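Local coordinates for STIL N-terminal domain-containing protein (Trichoplax adhaerens, PDB 5OI9) that probably takes part in centriole assembly as a STIL relative, its N-terminal domain being the part that in STIL is likely to bind CEP85, at residues A[158-163]-A[228-233]; A[213-218]-A[260-265]; A[297-302]-A[306-311]. All coordinates share one frame; numbering follows the deposited sequence.

Contact 1 of 3, residues A[158-163]-A[228-233]; sequences DSVDIK and QKSGYV
Val160 and Ser230 meet through one methyl group and two waters help join the segments, with no direct hydrogen bond between 158-163 and 228-233. Val160 CG2 rests on the hydroxyl Ser230 OG at 3.5 Å. Its chi1 of 168° sets CG1 anti to the backbone N and leaves CG2 beside that N, facing the strand. The same methyl comes near Tyr232 OH, at 4.4 Å. A water then links the backbone to the hydroxyl: it accepts from Val160 N at 2.9 Å and lies 2.8 Å from Ser230 OG. Ser230 OG also has a weak hydrogen bond to Tyr271, so the hydroxyl has polar partners although the residue is buried. A second water sits 2.6 Å from Tyr232 OH and gives a weak bond to Asp158 O. Arg278 donates to the same carbonyl.

The contact places the loop between helix 139-155 and strand 167-176 against strand 229-235, which belongs to the seven-stranded mixed sheet. Helix 270-281 lies alongside and supplies Tyr271 and Arg278, which both touch Val160.

Past Val160 the loop bends in an Asx turn. Asp161 OD1 takes the backbone N of Lys163 at 2.9 Å, from above the carboxylate plane. It also takes Lys163 NZ in a salt bridge of 2.8 Å, on its syn lone pair. These two bonds hold the carboxylate against the start of the 3-10 turn at Ile162 and Lys163.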
ATOM      1  N   ASP A 158       0.676   8.671 -11.164  1.00 22.27           N
ATOM      2  CA  ASP A 158       0.742   7.301 -11.651  1.00 24.23           C
ATOM      3  C   ASP A 158      -0.542   6.541 -11.339  1.00 19.66           C
ATOM      4  O   ASP A 158      -1.424   7.019 -10.623  1.00 19.16           O
ATOM      5  CB  ASP A 158       1.943   6.571 -11.041  1.00 24.63           C
ATOM      6  CG  ASP A 158       3.269   7.157 -11.482  1.00 35.91           C
ATOM      7  OD1 ASP A 158       3.325   7.743 -12.585  1.00 42.57           O
ATOM      8  OD2 ASP A 158       4.256   7.027 -10.728  1.00 40.94           O
ATOM      9  N   SER A 159      -0.626   5.329 -11.890  1.00 15.42           N
ATOM     10  CA  SER A 159      -1.757   4.449 -11.631  1.00 20.61           C
ATOM     11  C   SER A 159      -1.866   4.133 -10.145  1.00 17.36           C
ATOM     12  O   SER A 159      -0.880   4.171  -9.404  1.00 20.62           O
ATOM     13  CB  SER A 159      -1.613   3.150 -12.429  1.00 15.45           C
ATOM     14  OG  SER A 159      -1.643   3.397 -13.825  1.00 20.40           O
ATOM     15  N   VAL A 160      -3.088   3.811  -9.711  1.00 15.07           N
ATOM     16  CA  VAL A 160      -3.318   3.444  -8.319  1.00 14.04           C
ATOM     17  C   VAL A 160      -2.455   2.244  -7.962  1.00 18.77           C
ATOM     18  O   VAL A 160      -2.422   1.242  -8.688  1.00 15.20           O
ATOM     19  CB  VAL A 160      -4.808   3.157  -8.081  1.00 14.99           C
ATOM     20  CG1 VAL A 160      -5.011   2.495  -6.727  1.00 13.08           C
ATOM     21  CG2 VAL A 160      -5.618   4.445  -8.174  1.00 15.43           C
ATOM     22  N   ASP A 161      -1.744   2.346  -6.840  1.00 18.16           N
ATOM     23  CA  ASP A 161      -0.837   1.303  -6.376  1.00 19.86           C
ATOM     24  C   ASP A 161      -1.083   1.075  -4.893  1.00 23.00           C
ATOM     25  O   ASP A 161      -0.988   2.014  -4.096  1.00 17.52           O
ATOM     26  CB  ASP A 161       0.624   1.693  -6.632  1.00 25.42           C
ATOM     27  CG  ASP A 161       1.582   0.518  -6.508  1.00 31.44           C
ATOM     28  OD1 ASP A 161       1.278  -0.445  -5.770  1.00 27.27           O
ATOM     29  OD2 ASP A 161       2.651   0.561  -7.153  1.00 43.80           O
ATOM     30  N   ILE A 162      -1.397  -0.172  -4.525  1.00 16.17           N
ATOM     31  CA  ILE A 162      -1.617  -0.503  -3.120  1.00 18.05           C
ATOM     32  C   ILE A 162      -0.366  -0.226  -2.298  1.00 18.76           C
ATOM     33  O   ILE A 162      -0.455   0.103  -1.109  1.00 17.73           O
ATOM     34  CB  ILE A 162      -2.072  -1.970  -2.982  1.00 19.29           C
ATOM     35  CG1 ILE A 162      -3.297  -2.234  -3.855  1.00 23.35           C
ATOM     36  CG2 ILE A 162      -2.388  -2.306  -1.532  1.00 15.18           C
ATOM     37  CD1 ILE A 162      -3.816  -3.652  -3.757  1.00 20.29           C
ATOM     38  N   LYS A 163       0.816  -0.336  -2.913  1.00 17.79           N
ATOM     39  CA  LYS A 163       2.060  -0.065  -2.203  1.00 23.61           C
ATOM     40  C   LYS A 163       2.160   1.383  -1.739  1.00 20.47           C
ATOM     41  O   LYS A 163       2.904   1.671  -0.796  1.00 17.07           O
ATOM     42  CB  LYS A 163       3.261  -0.411  -3.088  1.00 20.26           C
ATOM     43  CG  LYS A 163       3.371  -1.886  -3.441  1.00 18.91           C
ATOM     44  CD  LYS A 163       4.617  -2.170  -4.271  1.00 31.67           C
ATOM     45  CE  LYS A 163       4.519  -1.559  -5.659  1.00 35.97           C
ATOM     46  NZ  LYS A 163       3.415  -2.165  -6.456  1.00 32.10           N
ATOM     47  N   GLN A 228      -5.819  -5.767 -11.339  1.00 31.87           N
ATOM     48  CA  GLN A 228      -6.660  -4.611 -11.086  1.00 28.61           C
ATOM     49  C   GLN A 228      -6.265  -3.452 -11.989  1.00 20.29           C
ATOM     50  O   GLN A 228      -5.083  -3.230 -12.267  1.00 18.65           O
ATOM     51  CB  GLN A 228      -6.560  -4.182  -9.621  1.00 24.17           C
ATOM     52  CG  GLN A 228      -7.082  -5.205  -8.632  1.00 24.24           C
ATOM     53  CD  GLN A 228      -6.039  -6.232  -8.249  1.00 31.35           C
ATOM     54  OE1 GLN A 228      -4.846  -5.934  -8.214  1.00 36.72           O
ATOM     55  NE2 GLN A 228      -6.483  -7.451  -7.963  1.00 37.34           N
ATOM     56  N   LYS A 229      -7.269  -2.724 -12.463  1.00 22.47           N
ATOM     57  CA  LYS A 229      -7.057  -1.429 -13.084  1.00 19.86           C
ATOM     58  C   LYS A 229      -8.199  -0.518 -12.667  1.00 15.60           C
ATOM     59  O   LYS A 229      -9.269  -0.977 -12.256  1.00 13.04           O
ATOM     60  CB  LYS A 229      -6.949  -1.525 -14.614  1.00 20.41           C
ATOM     61  CG  LYS A 229      -8.178  -2.065 -15.318  1.00 35.27           C
ATOM     62  CD  LYS A 229      -7.970  -2.038 -16.828  1.00 46.63           C
ATOM     63  CE  LYS A 229      -9.267  -2.254 -17.589  1.00 38.58           C
ATOM     64  NZ  LYS A 229      -9.116  -1.897 -19.029  1.00 42.52           N
ATOM     65  N   SER A 230      -7.953   0.786 -12.746  1.00 14.45           N
ATOM     66  CA  SER A 230      -8.944   1.750 -12.304  1.00 12.98           C
ATOM     67  C   SER A 230      -8.825   3.012 -13.140  1.00 14.28           C
ATOM     68  O   SER A 230      -7.830   3.234 -13.837  1.00 12.20           O
ATOM     69  CB  SER A 230      -8.788   2.082 -10.816  1.00 14.10           C
ATOM     70  OG  SER A 230      -7.701   2.966 -10.606  1.00 12.56           O
ATOM     71  N   GLY A 231      -9.862   3.832 -13.061  1.00 12.01           N
ATOM     72  CA  GLY A 231      -9.882   5.113 -13.727  1.00 14.32           C
ATOM     73  C   GLY A 231     -10.815   6.055 -13.005  1.00 14.90           C
ATOM     74  O   GLY A 231     -11.110   5.860 -11.822  1.00 11.45           O
ATOM     75  N   TYR A 232     -11.301   7.069 -13.706  1.00 11.00           N
ATOM     76  CA  TYR A 232     -12.119   8.090 -13.078  1.00 12.58           C
ATOM     77  C   TYR A 232     -13.401   8.278 -13.877  1.00 12.33           C
ATOM     78  O   TYR A 232     -13.499   7.883 -15.043  1.00 12.08           O
ATOM     79  CB  TYR A 232     -11.320   9.395 -12.931  1.00 12.13           C
ATOM     80  CG  TYR A 232     -10.070   9.166 -12.109  1.00 10.61           C
ATOM     81  CD1 TYR A 232     -10.111   9.218 -10.723  1.00 12.65           C
ATOM     82  CD2 TYR A 232      -8.864   8.839 -12.716  1.00 13.83           C
ATOM     83  CE1 TYR A 232      -8.979   8.979  -9.963  1.00 13.66           C
ATOM     84  CE2 TYR A 232      -7.725   8.600 -11.966  1.00 12.74           C
ATOM     85  CZ  TYR A 232      -7.789   8.674 -10.589  1.00 17.80           C
ATOM     86  OH  TYR A 232      -6.660   8.434  -9.831  1.00 15.00           O
ATOM     87  N   VAL A 233     -14.399   8.858 -13.216  1.00 13.25           N
ATOM     88  CA  VAL A 233     -15.740   8.996 -13.769  1.00 13.29           C
ATOM     89  C   VAL A 233     -16.040  10.477 -13.927  1.00 10.57           C
ATOM     90  O   VAL A 233     -16.013  11.235 -12.949  1.00 10.69           O
ATOM     91  CB  VAL A 233     -16.797   8.318 -12.883  1.00 12.09           C
ATOM     92  CG1 VAL A 233     -18.185   8.499 -13.487  1.00 11.16           C
ATOM     93  CG2 VAL A 233     -16.474   6.846 -12.702  1.00 10.94           C
TER
HETATM   94  O   HOH W   1      -4.840   7.009 -11.027  1.00 20.42           O
HETATM   95  O   HOH W   2      -5.295   3.924 -11.554  1.00 14.36           O

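Contact 2 of 3, residues A[213-218]-A[260-265]; sequences RSLSGP and WVDGVI
Helix 210-216 packs on the seven-stranded mixed sheet here, and Leu215 meets strand 256-264. Its two methyls divide the work. CD1 stands over one face of the Trp260 indole in a CH-pi contact, 3.8 Å from the centroid of the six-membered ring and 11° off the ring normal. CD2 reaches the rim of the ring at Trp260 CZ3, 3.8 Å away. It also lies 3.6 Å from Asp262 OD2. The leucine and tryptophan side chains cross at about a right angle. Asp262 has CG anti to its N (chi1 180°), which carries the carboxylate out beside the leucine. Its CB lies at the indole edge, in the ring plane. No hydrogen bond joins the segments, but Trp260 NE1 is satisfied by the carbonyl of Val244. Replacing Leu215 with alanine would probably leave the indole face without its methyl cover and open a gap between helix and strand. Lys229 and Tyr301 also touch both Leu215 and Asp262. They come from strands 229-235 and 296-302, which flank strand 256-264 in the sheet. Val261 points away from Leu215 and packs on helix 270-281.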
ATOM      1  N   ARG A 213     -17.631   0.037 -23.066  1.00 16.31           N
ATOM      2  CA  ARG A 213     -18.050  -1.196 -23.729  1.00 21.73           C
ATOM      3  C   ARG A 213     -17.080  -2.338 -23.451  1.00 18.06           C
ATOM      4  O   ARG A 213     -17.497  -3.496 -23.323  1.00 23.08           O
ATOM      5  CB  ARG A 213     -18.187  -0.963 -25.235  1.00 18.52           C
ATOM      6  CG  ARG A 213     -19.579  -0.530 -25.665  1.00 25.09           C
ATOM      7  CD  ARG A 213     -19.667  -0.258 -27.165  1.00 24.86           C
ATOM      8  NE  ARG A 213     -19.327   1.123 -27.493  1.00 37.38           N
ATOM      9  CZ  ARG A 213     -18.282   1.486 -28.228  1.00 26.67           C
ATOM     10  NH1 ARG A 213     -17.468   0.568 -28.732  1.00 23.93           N
ATOM     11  NH2 ARG A 213     -18.057   2.771 -28.466  1.00 22.94           N
ATOM     12  N   SER A 214     -15.783  -2.037 -23.353  1.00 20.47           N
ATOM     13  CA  SER A 214     -14.810  -3.092 -23.084  1.00 23.20           C
ATOM     14  C   SER A 214     -14.866  -3.552 -21.632  1.00 20.35           C
ATOM     15  O   SER A 214     -14.557  -4.713 -21.341  1.00 25.81           O
ATOM     16  CB  SER A 214     -13.401  -2.615 -23.440  1.00 24.32           C
ATOM     17  OG  SER A 214     -13.017  -1.514 -22.638  1.00 31.16           O
ATOM     18  N   LEU A 215     -15.256  -2.665 -20.712  1.00 20.38           N
ATOM     19  CA  LEU A 215     -15.349  -3.049 -19.306  1.00 18.59           C
ATOM     20  C   LEU A 215     -16.565  -3.929 -19.050  1.00 26.00           C
ATOM     21  O   LEU A 215     -16.493  -4.884 -18.270  1.00 26.48           O
ATOM     22  CB  LEU A 215     -15.396  -1.804 -18.423  1.00 17.10           C
ATOM     23  CG  LEU A 215     -14.074  -1.052 -18.283  1.00 18.55           C
ATOM     24  CD1 LEU A 215     -14.296   0.302 -17.632  1.00 15.11           C
ATOM     25  CD2 LEU A 215     -13.080  -1.876 -17.483  1.00 22.12           C
ATOM     26  N   SER A 216     -17.691  -3.620 -19.684  1.00 23.22           N
ATOM     27  CA  SER A 216     -18.877  -4.455 -19.560  1.00 26.56           C
ATOM     28  C   SER A 216     -18.852  -5.654 -20.496  1.00 29.73           C
ATOM     29  O   SER A 216     -19.762  -6.486 -20.429  1.00 32.28           O
ATOM     30  CB  SER A 216     -20.138  -3.625 -19.817  1.00 21.33           C
ATOM     31  OG  SER A 216     -20.171  -3.159 -21.155  1.00 44.81           O
ATOM     32  N   GLY A 217     -17.836  -5.764 -21.355  1.00 28.04           N
ATOM     33  CA  GLY A 217     -17.756  -6.847 -22.294  1.00 26.40           C
ATOM     34  C   GLY A 217     -17.329  -8.150 -21.639  1.00 33.43           C
ATOM     35  O   GLY A 217     -17.031  -8.207 -20.437  1.00 37.18           O
ATOM     36  N   PRO A 218     -17.286  -9.218 -22.441  1.00 40.78           N
ATOM     37  CA  PRO A 218     -17.013 -10.550 -21.877  1.00 43.60           C
ATOM     38  C   PRO A 218     -15.618 -10.711 -21.302  1.00 40.91           C
ATOM     39  O   PRO A 218     -15.415 -11.605 -20.472  1.00 44.72           O
ATOM     40  CB  PRO A 218     -17.235 -11.485 -23.075  1.00 47.91           C
ATOM     41  CG  PRO A 218     -17.013 -10.620 -24.274  1.00 45.12           C
ATOM     42  CD  PRO A 218     -17.532  -9.267 -23.894  1.00 41.10           C
ATOM     43  N   TRP A 260     -13.913   4.338 -11.285  1.00 11.42           N
ATOM     44  CA  TRP A 260     -14.290   2.981 -11.643  1.00 12.98           C
ATOM     45  C   TRP A 260     -13.121   2.053 -11.344  1.00 12.46           C
ATOM     46  O   TRP A 260     -11.955   2.453 -11.423  1.00 11.75           O
ATOM     47  CB  TRP A 260     -14.717   2.863 -13.119  1.00  9.31           C
ATOM     48  CG  TRP A 260     -13.659   3.207 -14.122  1.00 12.44           C
ATOM     49  CD1 TRP A 260     -13.471   4.414 -14.735  1.00 13.27           C
ATOM     50  CD2 TRP A 260     -12.656   2.330 -14.649  1.00 12.12           C
ATOM     51  NE1 TRP A 260     -12.409   4.343 -15.604  1.00 12.19           N
ATOM     52  CE2 TRP A 260     -11.891   3.076 -15.569  1.00 14.83           C
ATOM     53  CE3 TRP A 260     -12.326   0.989 -14.427  1.00 12.67           C
ATOM     54  CZ2 TRP A 260     -10.815   2.527 -16.265  1.00 13.41           C
ATOM     55  CZ3 TRP A 260     -11.254   0.445 -15.117  1.00 16.57           C
ATOM     56  CH2 TRP A 260     -10.514   1.213 -16.026  1.00 12.47           C
ATOM     57  N   VAL A 261     -13.440   0.816 -10.968  1.00 11.28           N
ATOM     58  CA  VAL A 261     -12.439  -0.183 -10.616  1.00 10.31           C
ATOM     59  C   VAL A 261     -12.802  -1.498 -11.294  1.00 16.74           C
ATOM     60  O   VAL A 261     -13.974  -1.891 -11.321  1.00 16.20           O
ATOM     61  CB  VAL A 261     -12.323  -0.366  -9.085  1.00 12.29           C
ATOM     62  CG1 VAL A 261     -11.395  -1.530  -8.748  1.00 10.72           C
ATOM     63  CG2 VAL A 261     -11.821   0.917  -8.433  1.00  8.46           C
ATOM     64  N   ASP A 262     -11.794  -2.175 -11.839  1.00 17.02           N
ATOM     65  CA  ASP A 262     -11.967  -3.431 -12.553  1.00 17.94           C
ATOM     66  C   ASP A 262     -10.997  -4.468 -12.000  1.00 25.38           C
ATOM     67  O   ASP A 262      -9.920  -4.131 -11.499  1.00 23.18           O
ATOM     68  CB  ASP A 262     -11.735  -3.233 -14.061  1.00 21.38           C
ATOM     69  CG  ASP A 262     -11.897  -4.511 -14.858  1.00 33.40           C
ATOM     70  OD1 ASP A 262     -12.632  -5.413 -14.405  1.00 38.69           O
ATOM     71  OD2 ASP A 262     -11.277  -4.615 -15.939  1.00 34.15           O
ATOM     72  N   GLY A 263     -11.392  -5.735 -12.081  1.00 21.54           N
ATOM     73  CA  GLY A 263     -10.489  -6.830 -11.782  1.00 27.23           C
ATOM     74  C   GLY A 263     -10.420  -7.271 -10.338  1.00 24.39           C
ATOM     75  O   GLY A 263      -9.401  -7.839  -9.933  1.00 23.82           O
ATOM     76  N   VAL A 264     -11.463  -7.031  -9.545  1.00 21.54           N
ATOM     77  CA  VAL A 264     -11.525  -7.512  -8.172  1.00 22.45           C
ATOM     78  C   VAL A 264     -12.745  -8.413  -8.035  1.00 21.34           C
ATOM     79  O   VAL A 264     -13.650  -8.408  -8.872  1.00 19.88           O
ATOM     80  CB  VAL A 264     -11.580  -6.364  -7.141  1.00 21.48           C
ATOM     81  CG1 VAL A 264     -10.381  -5.446  -7.299  1.00 21.06           C
ATOM     82  CG2 VAL A 264     -12.879  -5.586  -7.283  1.00 16.15           C
ATOM     83  N   ILE A 265     -12.763  -9.192  -6.957  1.00 20.60           N
ATOM     84  CA  ILE A 265     -13.889 -10.086  -6.705  1.00 22.05           C
ATOM     85  C   ILE A 265     -15.022  -9.358  -5.996  1.00 23.78           C
ATOM     86  O   ILE A 265     -16.197  -9.582  -6.301  1.00 24.00           O
ATOM     87  CB  ILE A 265     -13.417 -11.325  -5.913  1.00 25.65           C
ATOM     88  CG1 ILE A 265     -12.708 -12.303  -6.852  1.00 29.23           C
ATOM     89  CG2 ILE A 265     -14.583 -12.008  -5.220  1.00 26.57           C
ATOM     90  CD1 ILE A 265     -12.157 -13.527  -6.162  1.00 33.47           C
TER

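Contact 3 of 3, residues A[297-302]-A[306-311]; sequences ILVLYT and PKPEFW
Leu298 and Leu300 each form a closed pair of backbone bonds with the opposite strand. Leu298 N donates to Trp311 O at 2.8 Å, and Leu298 O accepts from Trp311 N at 3.0 Å. Leu300 N donates to Glu309 O at 2.8 Å in a nearly straight bond, 172° at the hydrogen. Leu300 O takes Glu309 N in return. Two carbonyls have an extra partner: Trp311 O meets the CA of Ile297 and Leu298 O that of Phe310, both as CA-H...O contacts.

This is the beta hairpin of strands 296-302 and 309-314, with Val299 and Phe310 as the non-hydrogen-bonded pair between the two bonded ones. The other edge of strand 296-302 bonds to strand 256-264.

On the face with the leucines, Trp311 NE1 donates to the anti side of Glu309 OE1 at 3.2 Å, with the oxygen in the indole plane. Glu309 CG lies anti to the carbonyl carbon (chi1 -55°) and the chain runs on extended (chi2 175°), which brings OE1 there. Glu309 OE2 has a long, weak ion pair with Arg305. Leu300 CD2 packs against both groups. On the other face, Val299 CG2 touches Phe310 CE2 at 3.9 Å. Pro308 CB sits over one face of the Tyr301 ring, 3.8 Å from the centroid.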
ATOM      1  N   ILE A 297     -19.132   8.438  -6.569  1.00 12.21           N
ATOM      2  CA  ILE A 297     -19.634   7.198  -7.144  1.00 12.18           C
ATOM      3  C   ILE A 297     -18.468   6.265  -7.423  1.00 10.90           C
ATOM      4  O   ILE A 297     -17.361   6.689  -7.770  1.00 11.45           O
ATOM      5  CB  ILE A 297     -20.469   7.465  -8.416  1.00 13.49           C
ATOM      6  CG1 ILE A 297     -21.245   6.210  -8.821  1.00 15.45           C
ATOM      7  CG2 ILE A 297     -19.578   7.946  -9.559  1.00 14.92           C
ATOM      8  CD1 ILE A 297     -22.389   6.474  -9.771  1.00 22.64           C
ATOM      9  N   LEU A 298     -18.720   4.973  -7.236  1.00 10.69           N
ATOM     10  CA  LEU A 298     -17.794   3.917  -7.613  1.00 13.25           C
ATOM     11  C   LEU A 298     -18.528   2.965  -8.542  1.00 10.34           C
ATOM     12  O   LEU A 298     -19.549   2.387  -8.159  1.00  8.60           O
ATOM     13  CB  LEU A 298     -17.264   3.172  -6.383  1.00 11.88           C
ATOM     14  CG  LEU A 298     -16.638   1.798  -6.635  1.00 11.90           C
ATOM     15  CD1 LEU A 298     -15.360   1.915  -7.453  1.00  8.68           C
ATOM     16  CD2 LEU A 298     -16.373   1.093  -5.310  1.00 12.42           C
ATOM     17  N   VAL A 299     -18.028   2.828  -9.765  1.00 13.35           N
ATOM     18  CA  VAL A 299     -18.527   1.842 -10.715  1.00 11.55           C
ATOM     19  C   VAL A 299     -17.586   0.650 -10.633  1.00 11.95           C
ATOM     20  O   VAL A 299     -16.431   0.727 -11.064  1.00 12.96           O
ATOM     21  CB  VAL A 299     -18.608   2.410 -12.139  1.00 13.75           C
ATOM     22  CG1 VAL A 299     -19.193   1.382 -13.087  1.00 13.02           C
ATOM     23  CG2 VAL A 299     -19.443   3.683 -12.151  1.00 10.01           C
ATOM     24  N   LEU A 300     -18.066  -0.448 -10.057  1.00 11.98           N
ATOM     25  CA  LEU A 300     -17.225  -1.586  -9.704  1.00 13.36           C
ATOM     26  C   LEU A 300     -17.503  -2.735 -10.665  1.00 17.50           C
ATOM     27  O   LEU A 300     -18.577  -3.345 -10.619  1.00 18.86           O
ATOM     28  CB  LEU A 300     -17.476  -2.008  -8.258  1.00 10.92           C
ATOM     29  CG  LEU A 300     -16.488  -3.012  -7.661  1.00 17.44           C
ATOM     30  CD1 LEU A 300     -15.073  -2.457  -7.708  1.00 13.13           C
ATOM     31  CD2 LEU A 300     -16.884  -3.357  -6.235  1.00 14.79           C
ATOM     32  N   TYR A 301     -16.529  -3.037 -11.521  1.00 13.19           N
ATOM     33  CA  TYR A 301     -16.610  -4.174 -12.438  1.00 15.63           C
ATOM     34  C   TYR A 301     -15.957  -5.374 -11.767  1.00 17.99           C
ATOM     35  O   TYR A 301     -14.745  -5.578 -11.852  1.00 20.96           O
ATOM     36  CB  TYR A 301     -15.937  -3.845 -13.766  1.00 14.70           C
ATOM     37  CG  TYR A 301     -16.614  -2.733 -14.529  1.00 16.34           C
ATOM     38  CD1 TYR A 301     -17.649  -3.005 -15.414  1.00 15.58           C
ATOM     39  CD2 TYR A 301     -16.219  -1.410 -14.365  1.00 14.04           C
ATOM     40  CE1 TYR A 301     -18.273  -1.992 -16.115  1.00 18.25           C
ATOM     41  CE2 TYR A 301     -16.836  -0.392 -15.061  1.00 13.61           C
ATOM     42  CZ  TYR A 301     -17.865  -0.688 -15.933  1.00 19.85           C
ATOM     43  OH  TYR A 301     -18.484   0.322 -16.630  1.00 17.83           O
ATOM     44  N   THR A 302     -16.765  -6.183 -11.089  1.00 16.05           N
ATOM     45  CA  THR A 302     -16.219  -7.366 -10.444  1.00 21.24           C
ATOM     46  C   THR A 302     -16.009  -8.483 -11.464  1.00 25.08           C
ATOM     47  O   THR A 302     -16.646  -8.531 -12.521  1.00 21.85           O
ATOM     48  CB  THR A 302     -17.133  -7.855  -9.317  1.00 20.42           C
ATOM     49  OG1 THR A 302     -18.348  -8.379  -9.868  1.00 20.81           O
ATOM     50  CG2 THR A 302     -17.457  -6.717  -8.362  1.00 19.29           C
ATOM     51  N   PRO A 306     -21.691 -10.306 -14.326  1.00 20.74           N
ATOM     52  CA  PRO A 306     -21.661  -9.778 -15.700  1.00 19.64           C
ATOM     53  C   PRO A 306     -21.838  -8.273 -15.773  1.00 17.89           C
ATOM     54  O   PRO A 306     -21.317  -7.643 -16.701  1.00 25.64           O
ATOM     55  CB  PRO A 306     -22.819 -10.518 -16.381  1.00 15.23           C
ATOM     56  CG  PRO A 306     -23.766 -10.820 -15.276  1.00 15.76           C
ATOM     57  CD  PRO A 306     -22.923 -11.067 -14.051  1.00 15.70           C
ATOM     58  N   LYS A 307     -22.554  -7.676 -14.825  1.00 14.63           N
ATOM     59  CA  LYS A 307     -22.798  -6.246 -14.830  1.00 17.38           C
ATOM     60  C   LYS A 307     -22.105  -5.576 -13.647  1.00 17.63           C
ATOM     61  O   LYS A 307     -21.913  -6.199 -12.599  1.00 15.76           O
ATOM     62  CB  LYS A 307     -24.300  -5.939 -14.776  1.00 18.32           C
ATOM     63  CG  LYS A 307     -25.039  -6.256 -16.066  1.00 21.74           C
ATOM     64  CD  LYS A 307     -26.398  -5.572 -16.102  1.00 35.03           C
ATOM     65  CE  LYS A 307     -27.031  -5.667 -17.480  1.00 59.39           C
ATOM     66  NZ  LYS A 307     -28.292  -4.877 -17.573  1.00 61.95           N
ATOM     67  N   PRO A 308     -21.719  -4.308 -13.783  1.00 18.71           N
ATOM     68  CA  PRO A 308     -21.011  -3.633 -12.691  1.00 18.26           C
ATOM     69  C   PRO A 308     -21.934  -3.312 -11.528  1.00 15.64           C
ATOM     70  O   PRO A 308     -23.155  -3.208 -11.670  1.00 18.26           O
ATOM     71  CB  PRO A 308     -20.491  -2.351 -13.351  1.00 17.73           C
ATOM     72  CG  PRO A 308     -21.476  -2.084 -14.441  1.00 19.44           C
ATOM     73  CD  PRO A 308     -21.858  -3.441 -14.966  1.00 19.03           C
ATOM     74  N   GLU A 309     -21.323  -3.158 -10.361  1.00 14.08           N
ATOM     75  CA  GLU A 309     -22.007  -2.702  -9.161  1.00 16.13           C
ATOM     76  C   GLU A 309     -21.769  -1.210  -8.970  1.00 17.17           C
ATOM     77  O   GLU A 309     -20.695  -0.689  -9.285  1.00 16.94           O
ATOM     78  CB  GLU A 309     -21.523  -3.458  -7.922  1.00 15.87           C
ATOM     79  CG  GLU A 309     -21.619  -4.971  -8.002  1.00 19.67           C
ATOM     80  CD  GLU A 309     -21.015  -5.643  -6.780  1.00 24.99           C
ATOM     81  OE1 GLU A 309     -20.405  -4.929  -5.952  1.00 15.92           O
ATOM     82  OE2 GLU A 309     -21.150  -6.879  -6.645  1.00 29.36           O
ATOM     83  N   PHE A 310     -22.778  -0.526  -8.442  1.00 13.69           N
ATOM     84  CA  PHE A 310     -22.714   0.909  -8.201  1.00 15.24           C
ATOM     85  C   PHE A 310     -22.753   1.175  -6.704  1.00 16.33           C
ATOM     86  O   PHE A 310     -23.611   0.638  -5.994  1.00 14.47           O
ATOM     87  CB  PHE A 310     -23.862   1.634  -8.907  1.00 14.64           C
ATOM     88  CG  PHE A 310     -23.766   1.598 -10.408  1.00 18.96           C
ATOM     89  CD1 PHE A 310     -24.147   0.469 -11.115  1.00 17.50           C
ATOM     90  CD2 PHE A 310     -23.295   2.696 -11.114  1.00 16.83           C
ATOM     91  CE1 PHE A 310     -24.058   0.433 -12.492  1.00 14.81           C
ATOM     92  CE2 PHE A 310     -23.208   2.664 -12.494  1.00 16.72           C
ATOM     93  CZ  PHE A 310     -23.589   1.531 -13.182  1.00 16.12           C
ATOM     94  N   TRP A 311     -21.816   1.996  -6.230  1.00  9.24           N
ATOM     95  CA  TRP A 311     -21.715   2.363  -4.827  1.00 11.85           C
ATOM     96  C   TRP A 311     -21.531   3.866  -4.702  1.00 12.65           C
ATOM     97  O   TRP A 311     -20.886   4.497  -5.544  1.00 11.65           O
ATOM     98  CB  TRP A 311     -20.530   1.667  -4.139  1.00 12.58           C
ATOM     99  CG  TRP A 311     -20.581   0.176  -4.141  1.00 14.38           C
ATOM    100  CD1 TRP A 311     -20.339  -0.654  -5.198  1.00 15.67           C
ATOM    101  CD2 TRP A 311     -20.872  -0.669  -3.024  1.00 14.16           C
ATOM    102  NE1 TRP A 311     -20.465  -1.966  -4.807  1.00 15.59           N
ATOM    103  CE2 TRP A 311     -20.794  -2.002  -3.477  1.00 17.01           C
ATOM    104  CE3 TRP A 311     -21.189  -0.430  -1.683  1.00 12.57           C
ATOM    105  CZ2 TRP A 311     -21.028  -3.090  -2.638  1.00 17.26           C
ATOM    106  CZ3 TRP A 311     -21.416  -1.509  -0.852  1.00 16.47           C
ATOM    107  CH2 TRP A 311     -21.337  -2.823  -1.332  1.00 22.77           C
TER

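Overall arrangement
All three contacts are largely buried and reach the same mixed sheet, but from different places. Contact 3 lies within the sheet, and backbone hydrogen bonds carry it. Contact 2 lays a helix on one face and relies on apolar packing. Contact 1 brings a distant loop to the sheet partly through water. The centre of contact 1 lies about 12 Å from the centre of the chain; those of contacts 2 and 3 lie about 22 Å from it. Strand 256-264 ties them together: Asp262 N bonds to Lys229 O of contact 1, and Val261 O to Tyr301 N of contact 3. Contacts 2 and 3 are the closest pair, with centres about 8 Å apart.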